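Side-chain contacts in esterase Rv0045c (Mycobacterium tuberculosis, PDB 6WYN), which hydrolyses carboxylic esters, with a preference for short, straight-chain alkyl esters, and probably takes part in ester or lipid metabolism: residues A[235-240]-A[248-253]; A[66-71]-A[75-80]. All blocks are in the same frame, centred on the assembly; numbering follows the deposited sequence.

In the fold
From the N terminus the chain first makes contact 2, where strand 65-70 turns back at once on strand 73-78; 66-71 and 75-80 thus close a tight beta hairpin at one border of the eight-stranded sheet of the alpha/beta hydrolase domain. The chain then adds four more strands and passes through helices 182-200, 211-221 and 227-237 before contact 1, in which 235-240 and 248-253 close the short hairpin of strands 238-240 and 246-248 and tie helix 227-237 to the loop that follows. Strands 273-278 and 299-305 come afterwards. The two contacts lie in series, neither nesting nor crossing, with centres about 19 Å apart and no touch between them.

Contact 1 (A[235-240]-A[248-253]); sequences FHNSRR and WRYDAI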
ATOM      1  N   PHE A 235      -5.218  11.155  10.173  1.00 17.89           N
ATOM      2  CA  PHE A 235      -6.349  10.554  10.922  1.00 17.87           C
ATOM      3  C   PHE A 235      -6.323   9.004  10.863  1.00 19.11           C
ATOM      4  O   PHE A 235      -6.289   8.322  11.903  1.00 20.55           O
ATOM      5  CB  PHE A 235      -7.636  11.101  10.335  1.00 19.28           C
ATOM      6  CG  PHE A 235      -8.862  10.455  10.900  1.00 21.47           C
ATOM      7  CD1 PHE A 235      -9.116  10.519  12.262  1.00 24.71           C
ATOM      8  CD2 PHE A 235      -9.734   9.765  10.078  1.00 22.65           C
ATOM      9  CE1 PHE A 235     -10.252   9.921  12.790  1.00 26.30           C
ATOM     10  CE2 PHE A 235     -10.865   9.161  10.609  1.00 25.23           C
ATOM     11  CZ  PHE A 235     -11.121   9.249  11.958  1.00 24.95           C
ATOM     12  N   HIS A 236      -6.267   8.424   9.671  1.00 16.12           N
ATOM     13  CA  HIS A 236      -6.281   6.943   9.471  1.00 16.96           C
ATOM     14  C   HIS A 236      -4.980   6.304   9.975  1.00 16.74           C
ATOM     15  O   HIS A 236      -4.993   5.129  10.362  1.00 15.47           O
ATOM     16  CB  HIS A 236      -6.509   6.600   8.007  1.00 14.71           C
ATOM     17  CG  HIS A 236      -7.850   6.991   7.534  1.00 15.19           C
ATOM     18  ND1 HIS A 236      -8.970   6.764   8.294  1.00 14.58           N
ATOM     19  CD2 HIS A 236      -8.243   7.610   6.394  1.00 14.24           C
ATOM     20  CE1 HIS A 236     -10.021   7.153   7.607  1.00 16.93           C
ATOM     21  NE2 HIS A 236      -9.609   7.730   6.461  1.00 15.71           N
ATOM     22  N   ASN A 237      -3.872   7.040   9.937  1.00 15.54           N
ATOM     23  CA  ASN A 237      -2.540   6.445  10.180  1.00 16.29           C
ATOM     24  C   ASN A 237      -2.113   6.658  11.627  1.00 16.20           C
ATOM     25  O   ASN A 237      -0.964   6.300  11.967  1.00 19.10           O
ATOM     26  CB  ASN A 237      -1.497   6.990   9.229  1.00 15.94           C
ATOM     27  CG  ASN A 237      -0.509   5.949   8.774  1.00 17.88           C
ATOM     28  OD1 ASN A 237      -0.731   4.734   8.925  1.00 19.60           O
ATOM     29  ND2 ASN A 237       0.568   6.407   8.152  1.00 18.48           N
ATOM     30  N   SER A 238      -2.985   7.226  12.428  1.00 17.82           N
ATOM     31  CA  SER A 238      -2.673   7.628  13.817  1.00 20.31           C
ATOM     32  C   SER A 238      -3.807   7.231  14.787  1.00 22.47           C
ATOM     33  O   SER A 238      -4.920   6.934  14.317  1.00 22.61           O
ATOM     34  CB  SER A 238      -2.363   9.106  13.864  1.00 18.17           C
ATOM     35  OG  SER A 238      -3.516   9.911  13.839  1.00 17.89           O
ATOM     36  N   ARG A 239      -3.544   7.283  16.096  1.00 24.74           N
ATOM     37  CA  ARG A 239      -4.605   7.141  17.138  1.00 29.70           C
ATOM     38  C   ARG A 239      -4.258   7.918  18.409  1.00 31.96           C
ATOM     39  O   ARG A 239      -3.047   8.025  18.720  1.00 34.85           O
ATOM     40  CB  ARG A 239      -4.795   5.670  17.510  1.00 29.28           C
ATOM     41  CG  ARG A 239      -3.616   5.052  18.248  1.00 30.83           C
ATOM     42  CD  ARG A 239      -3.616   3.535  18.081  1.00 29.91           C
ATOM     43  NE  ARG A 239      -2.544   2.915  18.837  1.00 29.68           N
ATOM     44  CZ  ARG A 239      -2.513   2.786  20.172  1.00 33.47           C
ATOM     45  NH1 ARG A 239      -1.482   2.198  20.749  1.00 34.07           N
ATOM     46  NH2 ARG A 239      -3.502   3.235  20.931  1.00 33.83           N
ATOM     47  N   ARG A 240      -5.290   8.345  19.145  1.00 33.58           N
ATOM     48  CA  ARG A 240      -5.150   9.073  20.433  1.00 42.74           C
ATOM     49  C   ARG A 240      -5.017   8.076  21.594  1.00 40.10           C
ATOM     50  O   ARG A 240      -5.861   7.178  21.685  1.00 41.94           O
ATOM     51  CB  ARG A 240      -6.347   9.994  20.675  1.00 46.92           C
ATOM     52  CG  ARG A 240      -6.058  11.060  21.724  1.00 57.44           C
ATOM     53  CD  ARG A 240      -7.268  11.618  22.439  1.00 63.23           C
ATOM     54  NE  ARG A 240      -6.832  12.807  23.160  1.00 73.06           N
ATOM     55  CZ  ARG A 240      -7.177  14.066  22.883  1.00 82.06           C
ATOM     56  NH1 ARG A 240      -8.027  14.345  21.907  1.00 85.25           N
ATOM     57  NH2 ARG A 240      -6.677  15.053  23.610  1.00 82.90           N
ATOM     58  N   TRP A 248       1.603   7.012  15.903  1.00 23.48           N
ATOM     59  CA  TRP A 248       1.426   6.344  14.585  1.00 27.23           C
ATOM     60  C   TRP A 248       0.899   4.923  14.802  1.00 29.46           C
ATOM     61  O   TRP A 248       1.336   4.231  15.753  1.00 28.15           O
ATOM     62  CB  TRP A 248       2.717   6.323  13.760  1.00 25.33           C
ATOM     63  CG  TRP A 248       3.243   7.681  13.367  1.00 31.27           C
ATOM     64  CD1 TRP A 248       4.427   8.248  13.764  1.00 31.30           C
ATOM     65  CD2 TRP A 248       2.634   8.638  12.462  1.00 30.37           C
ATOM     66  NE1 TRP A 248       4.588   9.474  13.166  1.00 31.51           N
ATOM     67  CE2 TRP A 248       3.503   9.752  12.382  1.00 30.37           C
ATOM     68  CE3 TRP A 248       1.450   8.668  11.708  1.00 28.46           C
ATOM     69  CZ2 TRP A 248       3.227  10.868  11.585  1.00 29.64           C
ATOM     70  CZ3 TRP A 248       1.178   9.770  10.927  1.00 30.62           C
ATOM     71  CH2 TRP A 248       2.056  10.859  10.866  1.00 28.92           C
ATOM     72  N   ARG A 249       0.049   4.474  13.888  1.00 27.37           N
ATOM     73  CA  ARG A 249      -0.492   3.093  13.875  1.00 25.10           C
ATOM     74  C   ARG A 249       0.601   2.149  13.380  1.00 24.29           C
ATOM     75  O   ARG A 249       0.548   0.929  13.723  1.00 24.81           O
ATOM     76  CB  ARG A 249      -1.775   3.014  13.037  1.00 22.20           C
ATOM     77  CG  ARG A 249      -3.032   3.503  13.731  1.00 23.49           C
ATOM     78  CD  ARG A 249      -4.300   3.047  12.984  1.00 22.51           C
ATOM     79  NE  ARG A 249      -5.424   3.754  13.526  1.00 23.56           N
ATOM     80  CZ  ARG A 249      -6.096   3.396  14.611  1.00 26.51           C
ATOM     81  NH1 ARG A 249      -5.762   2.302  15.279  1.00 26.52           N
ATOM     82  NH2 ARG A 249      -7.082   4.159  15.025  1.00 25.63           N
ATOM     83  N   TYR A 250       1.574   2.622  12.594  1.00 20.77           N
ATOM     84  CA  TYR A 250       2.565   1.684  12.021  1.00 20.89           C
ATOM     85  C   TYR A 250       3.784   1.561  12.948  1.00 21.54           C
ATOM     86  O   TYR A 250       4.129   2.478  13.670  1.00 21.60           O
ATOM     87  CB  TYR A 250       3.079   2.102  10.638  1.00 24.30           C
ATOM     88  CG  TYR A 250       3.662   3.490  10.555  1.00 23.43           C
ATOM     89  CD1 TYR A 250       5.004   3.748  10.833  1.00 29.13           C
ATOM     90  CD2 TYR A 250       2.851   4.558  10.231  1.00 24.45           C
ATOM     91  CE1 TYR A 250       5.530   5.036  10.731  1.00 27.23           C
ATOM     92  CE2 TYR A 250       3.350   5.847  10.120  1.00 25.98           C
ATOM     93  CZ  TYR A 250       4.699   6.081  10.352  1.00 28.68           C
ATOM     94  OH  TYR A 250       5.134   7.367  10.260  1.00 31.40           O
ATOM     95  N   ASP A 251       4.418   0.414  12.865  1.00 23.61           N
ATOM     96  CA  ASP A 251       5.644   0.057  13.601  1.00 25.32           C
ATOM     97  C   ASP A 251       6.774   0.612  12.748  1.00 34.60           C
ATOM     98  O   ASP A 251       6.771   0.329  11.489  1.00 33.60           O
ATOM     99  CB  ASP A 251       5.755  -1.461  13.757  1.00 20.80           C
ATOM    100  CG  ASP A 251       6.874  -1.953  14.690  1.00 20.90           C
ATOM    101  OD1 ASP A 251       7.472  -1.138  15.366  1.00 19.38           O
ATOM    102  OD2 ASP A 251       7.170  -3.130  14.648  1.00 17.51           O
ATOM    103  N   ALA A 252       7.659   1.413  13.349  1.00 31.72           N
ATOM    104  CA  ALA A 252       8.997   1.635  12.749  1.00 36.40           C
ATOM    105  C   ALA A 252       9.360   0.302  12.070  1.00 25.87           C
ATOM    106  O   ALA A 252       9.020  -0.700  12.634  1.00 24.89           O
ATOM    107  CB  ALA A 252      10.002   2.065  13.810  1.00 34.79           C
ATOM    108  N   ILE A 253       9.784   0.317  10.816  1.00 28.95           N
ATOM    109  CA  ILE A 253      10.355  -0.877  10.127  1.00 31.05           C
ATOM    110  C   ILE A 253      11.850  -0.795  10.433  1.00 34.70           C
ATOM    111  O   ILE A 253      12.560   0.120   9.856  1.00 27.64           O
ATOM    112  CB  ILE A 253      10.081  -0.875   8.615  1.00 34.75           C
ATOM    113  CG1 ILE A 253       8.626  -0.517   8.278  1.00 39.00           C
ATOM    114  CG2 ILE A 253      10.486  -2.204   8.003  1.00 29.46           C
ATOM    115  CD1 ILE A 253       8.335  -0.465   6.777  1.00 39.96           C
TER
HETATM  116  O   HOH W   1      -7.605   6.019  12.624  1.00 23.98           O
HETATM  117  O   HOH W   2       0.124   2.353  17.315  1.00 32.71           O
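Trp248 meets Asn237 with the edge of its indole: Trp248 CE3 lies 3.4 Å from Asn237 O, near the ring plane, and Ser238 CB approaches the same corner. The backbones of Ser238 and Trp248 form a non-hydrogen-bonded antiparallel pair from which the side chains diverge, and Trp248 also packs on Met214 of helix 211-221. Water 2 donates to Trp248 O and accepts from Arg239 NE, bridging the segments at the exposed border.

At Arg249 the backbone N gives Asn237 O a nearly straight hydrogen bond (2.8 Å, 173° at the hydrogen), approaching from above the carbonyl plane. With CG anti to the carbonyl carbon (chi1 -79°) and the chain extended from there to NE, the side chain reaches across 235-240, between the carbonyl oxygens of His236 and Ser238. Arg249 CD passes 3.4 Å from His236 O, and Arg249 NE is 3.3 Å from Ser238 O. Arg239 CB lies over one face of the Arg249 guanidinium, 3.7 Å from Arg249 NH2. Water 1, in the guanidinium plane, accepts from Arg249 NH2 and donates to Phe235 O (2.7 Å).

Tyr250 presents its ring edge to the Asn237 amide, Asn237 ND2 standing 3.5 Å from Tyr250 CE2; the two planes are 41° apart. One face of this ring receives Trp248 CB. The amide is held from outside, ND2 donating to Gly92 O and OD1 accepting from Asn94 ND2, which fixes its rotation beside Tyr250. Tyr250 lies near Gly91, a residue involved in substrate selectivity.

The contact joins the C-terminal part of helix 227-237 and the short hairpin 238-240/246-248 to the loop that follows, by a backbone hydrogen bond, two water bridges and the Arg249 chain. The carbonyl oxygens of His236 and Ser238 would probably favour the Arg249 charge and partly offset that of Arg239.

Contact 2 (A[66-71]-A[75-80]); sequences ERVQAG and ALRWGG
Glu66 OE2 is gripped by Arg77 NH1 in a salt bridge of 2.8 Å, met nearly along its C-O axis and close to the guanidinium plane, and takes a second, weak bond from water 3. That water accepts from Arg77 NE (2.8 Å), so carboxylate and guanidinium are joined both directly and through solvent, their planes 37° apart. A bend at chi3 (64°) turns the Arg77 guanidinium over Val68, whose CG1 sits over the centre of its face, 3.6 Å from Arg77 CZ.

Beneath these side chains runs the hairpin of strands 65-70 and 73-78, whose first strand ends one side of the hydrolase sheet. Glu66 with Arg77 and Val68 with Ala75 are hydrogen-bonded antiparallel pairs, each with two backbone bonds; the shortest is Val68 N to Ala75 O at 2.7 Å. Val68 CG2 also touches Ala75 CB at 4.0 Å, and both residues pack on Leu110 of strand 109-112, which neighbours 73-78 in the sheet.

Arg67 and Leu76 are the intervening non-hydrogen-bonded pair, their side chains on the other face. Leu76 CD2 lies over the Arg67 guanidinium near its rim, 3.6 Å from Arg67 NH1, while Glu45 and Asp113 hold the charged end by salt bridges.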
ATOM      1  N   GLU A  66     -16.546  -2.610   5.442  1.00 11.28           N
ATOM      2  CA  GLU A  66     -16.387  -3.000   6.852  1.00 10.72           C
ATOM      3  C   GLU A  66     -14.965  -3.512   7.040  1.00  9.76           C
ATOM      4  O   GLU A  66     -14.336  -3.944   6.048  1.00 10.02           O
ATOM      5  CB  GLU A  66     -17.455  -4.041   7.233  1.00 12.10           C
ATOM      6  CG  GLU A  66     -17.403  -5.318   6.438  1.00 14.37           C
ATOM      7  CD  GLU A  66     -18.477  -6.340   6.826  1.00 19.03           C
ATOM      8  OE1 GLU A  66     -19.450  -5.956   7.490  1.00 26.14           O
ATOM      9  OE2 GLU A  66     -18.339  -7.505   6.490  1.00 21.72           O
ATOM     10  N   ARG A  67     -14.484  -3.445   8.264  1.00  9.27           N
ATOM     11  CA  ARG A  67     -13.194  -4.023   8.658  1.00  9.41           C
ATOM     12  C   ARG A  67     -13.392  -5.528   8.879  1.00  9.91           C
ATOM     13  O   ARG A  67     -14.421  -5.950   9.481  1.00  9.17           O
ATOM     14  CB  ARG A  67     -12.656  -3.315   9.898  1.00  9.71           C
ATOM     15  CG  ARG A  67     -11.246  -3.740  10.239  1.00 10.33           C
ATOM     16  CD  ARG A  67     -10.554  -2.749  11.128  1.00 11.29           C
ATOM     17  NE  ARG A  67     -10.173  -1.521  10.411  1.00 11.68           N
ATOM     18  CZ  ARG A  67      -9.116  -1.372   9.594  1.00 12.75           C
ATOM     19  NH1 ARG A  67      -8.868  -0.181   9.064  1.00 12.41           N
ATOM     20  NH2 ARG A  67      -8.269  -2.365   9.361  1.00 12.24           N
ATOM     21  N   VAL A  68     -12.463  -6.326   8.362  1.00 10.60           N
ATOM     22  CA  VAL A  68     -12.422  -7.791   8.616  1.00 10.18           C
ATOM     23  C   VAL A  68     -11.059  -8.147   9.240  1.00 11.01           C
ATOM     24  O   VAL A  68     -10.083  -7.331   9.158  1.00  9.75           O
ATOM     25  CB  VAL A  68     -12.766  -8.623   7.369  1.00 10.33           C
ATOM     26  CG1 VAL A  68     -14.172  -8.354   6.852  1.00 10.76           C
ATOM     27  CG2 VAL A  68     -11.771  -8.422   6.244  1.00 10.74           C
ATOM     28  N   GLN A  69     -10.998  -9.307   9.905  1.00 10.86           N
ATOM     29  CA  GLN A  69      -9.741  -9.774  10.533  1.00 11.90           C
ATOM     30  C   GLN A  69      -9.688 -11.294  10.455  1.00 12.38           C
ATOM     31  O   GLN A  69     -10.753 -11.968  10.682  1.00 10.42           O
ATOM     32  CB  GLN A  69      -9.639  -9.240  11.945  1.00 13.92           C
ATOM     33  CG  GLN A  69      -8.363  -9.700  12.665  1.00 15.48           C
ATOM     34  CD  GLN A  69      -8.368  -9.368  14.131  1.00 16.11           C
ATOM     35  OE1 GLN A  69      -9.233  -8.654  14.588  1.00 21.14           O
ATOM     36  NE2 GLN A  69      -7.482  -9.976  14.914  1.00 14.83           N
ATOM     37  N   ALA A  70      -8.503 -11.827  10.147  1.00 13.03           N
ATOM     38  CA  ALA A  70      -8.195 -13.256  10.362  1.00 15.21           C
ATOM     39  C   ALA A  70      -6.845 -13.325  11.040  1.00 17.06           C
ATOM     40  O   ALA A  70      -5.826 -13.147  10.331  1.00 17.24           O
ATOM     41  CB  ALA A  70      -8.208 -14.043   9.093  1.00 15.80           C
ATOM     42  N   GLY A  71      -6.852 -13.366  12.372  1.00 16.95           N
ATOM     43  CA  GLY A  71      -5.623 -13.484  13.155  1.00 16.63           C
ATOM     44  C   GLY A  71      -4.834 -12.210  13.080  1.00 18.23           C
ATOM     45  O   GLY A  71      -5.402 -11.147  13.417  1.00 16.37           O
ATOM     46  N   ALA A  75      -8.173  -6.004   7.438  1.00 10.04           N
ATOM     47  CA  ALA A  75      -8.391  -5.513   6.071  1.00  9.97           C
ATOM     48  C   ALA A  75      -9.703  -4.746   6.042  1.00 10.07           C
ATOM     49  O   ALA A  75     -10.541  -4.921   6.999  1.00 10.06           O
ATOM     50  CB  ALA A  75      -8.367  -6.621   5.061  1.00  9.10           C
ATOM     51  N   LEU A  76      -9.829  -3.868   5.050  1.00  9.32           N
ATOM     52  CA  LEU A  76     -11.140  -3.258   4.684  1.00 10.19           C
ATOM     53  C   LEU A  76     -11.714  -4.017   3.506  1.00 10.22           C
ATOM     54  O   LEU A  76     -11.026  -4.166   2.472  1.00 10.15           O
ATOM     55  CB  LEU A  76     -10.924  -1.787   4.347  1.00 11.17           C
ATOM     56  CG  LEU A  76     -10.431  -0.927   5.493  1.00 11.81           C
ATOM     57  CD1 LEU A  76     -10.222   0.503   5.038  1.00 12.78           C
ATOM     58  CD2 LEU A  76     -11.408  -0.978   6.650  1.00 12.54           C
ATOM     59  N   ARG A  77     -12.947  -4.490   3.650  1.00 11.57           N
ATOM     60  CA  ARG A  77     -13.670  -5.229   2.593  1.00 11.79           C
ATOM     61  C   ARG A  77     -14.753  -4.301   2.056  1.00 11.83           C
ATOM     62  O   ARG A  77     -15.663  -3.906   2.839  1.00 11.14           O
ATOM     63  CB  ARG A  77     -14.242  -6.560   3.097  1.00 12.94           C
ATOM     64  CG  ARG A  77     -14.848  -7.419   1.999  1.00 13.16           C
ATOM     65  CD  ARG A  77     -15.087  -8.854   2.419  1.00 14.39           C
ATOM     66  NE  ARG A  77     -16.079  -8.855   3.494  1.00 14.62           N
ATOM     67  CZ  ARG A  77     -16.280  -9.863   4.339  1.00 14.74           C
ATOM     68  NH1 ARG A  77     -17.171  -9.727   5.309  1.00 15.06           N
ATOM     69  NH2 ARG A  77     -15.617 -10.986   4.189  1.00 14.53           N
ATOM     70  N   TRP A  78     -14.642  -3.984   0.764  1.00 11.75           N
ATOM     71  CA  TRP A  78     -15.507  -3.013   0.046  1.00 12.34           C
ATOM     72  C   TRP A  78     -16.474  -3.755  -0.858  1.00 13.12           C
ATOM     73  O   TRP A  78     -16.009  -4.675  -1.571  1.00 12.47           O
ATOM     74  CB  TRP A  78     -14.646  -2.090  -0.808  1.00 12.25           C
ATOM     75  CG  TRP A  78     -13.685  -1.252  -0.031  1.00 10.91           C
ATOM     76  CD1 TRP A  78     -12.438  -1.582   0.454  1.00 11.65           C
ATOM     77  CD2 TRP A  78     -13.911   0.112   0.305  1.00 10.83           C
ATOM     78  NE1 TRP A  78     -11.878  -0.494   1.063  1.00 10.64           N
ATOM     79  CE2 TRP A  78     -12.750   0.566   0.963  1.00 11.44           C
ATOM     80  CE3 TRP A  78     -14.970   0.992   0.060  1.00 11.19           C
ATOM     81  CZ2 TRP A  78     -12.644   1.875   1.421  1.00 12.14           C
ATOM     82  CZ3 TRP A  78     -14.844   2.291   0.491  1.00 11.82           C
ATOM     83  CH2 TRP A  78     -13.696   2.728   1.155  1.00 12.09           C
ATOM     84  N   GLY A  79     -17.743  -3.330  -0.837  1.00 14.97           N
ATOM     85  CA  GLY A  79     -18.740  -3.780  -1.818  1.00 17.43           C
ATOM     86  C   GLY A  79     -19.257  -5.181  -1.553  1.00 21.88           C
ATOM     87  O   GLY A  79     -19.689  -5.805  -2.545  1.00 29.32           O
ATOM     88  N   GLY A  80     -19.187  -5.704  -0.325  1.00 22.29           N
ATOM     89  CA  GLY A  80     -19.622  -7.102  -0.046  1.00 28.51           C
ATOM     90  C   GLY A  80     -18.499  -8.142   0.094  1.00 31.09           C
ATOM     91  O   GLY A  80     -17.308  -7.787   0.124  1.00 32.54           O
TER
HETATM   92  O   HOH W   3     -18.347  -7.200   3.396  1.00 17.78           O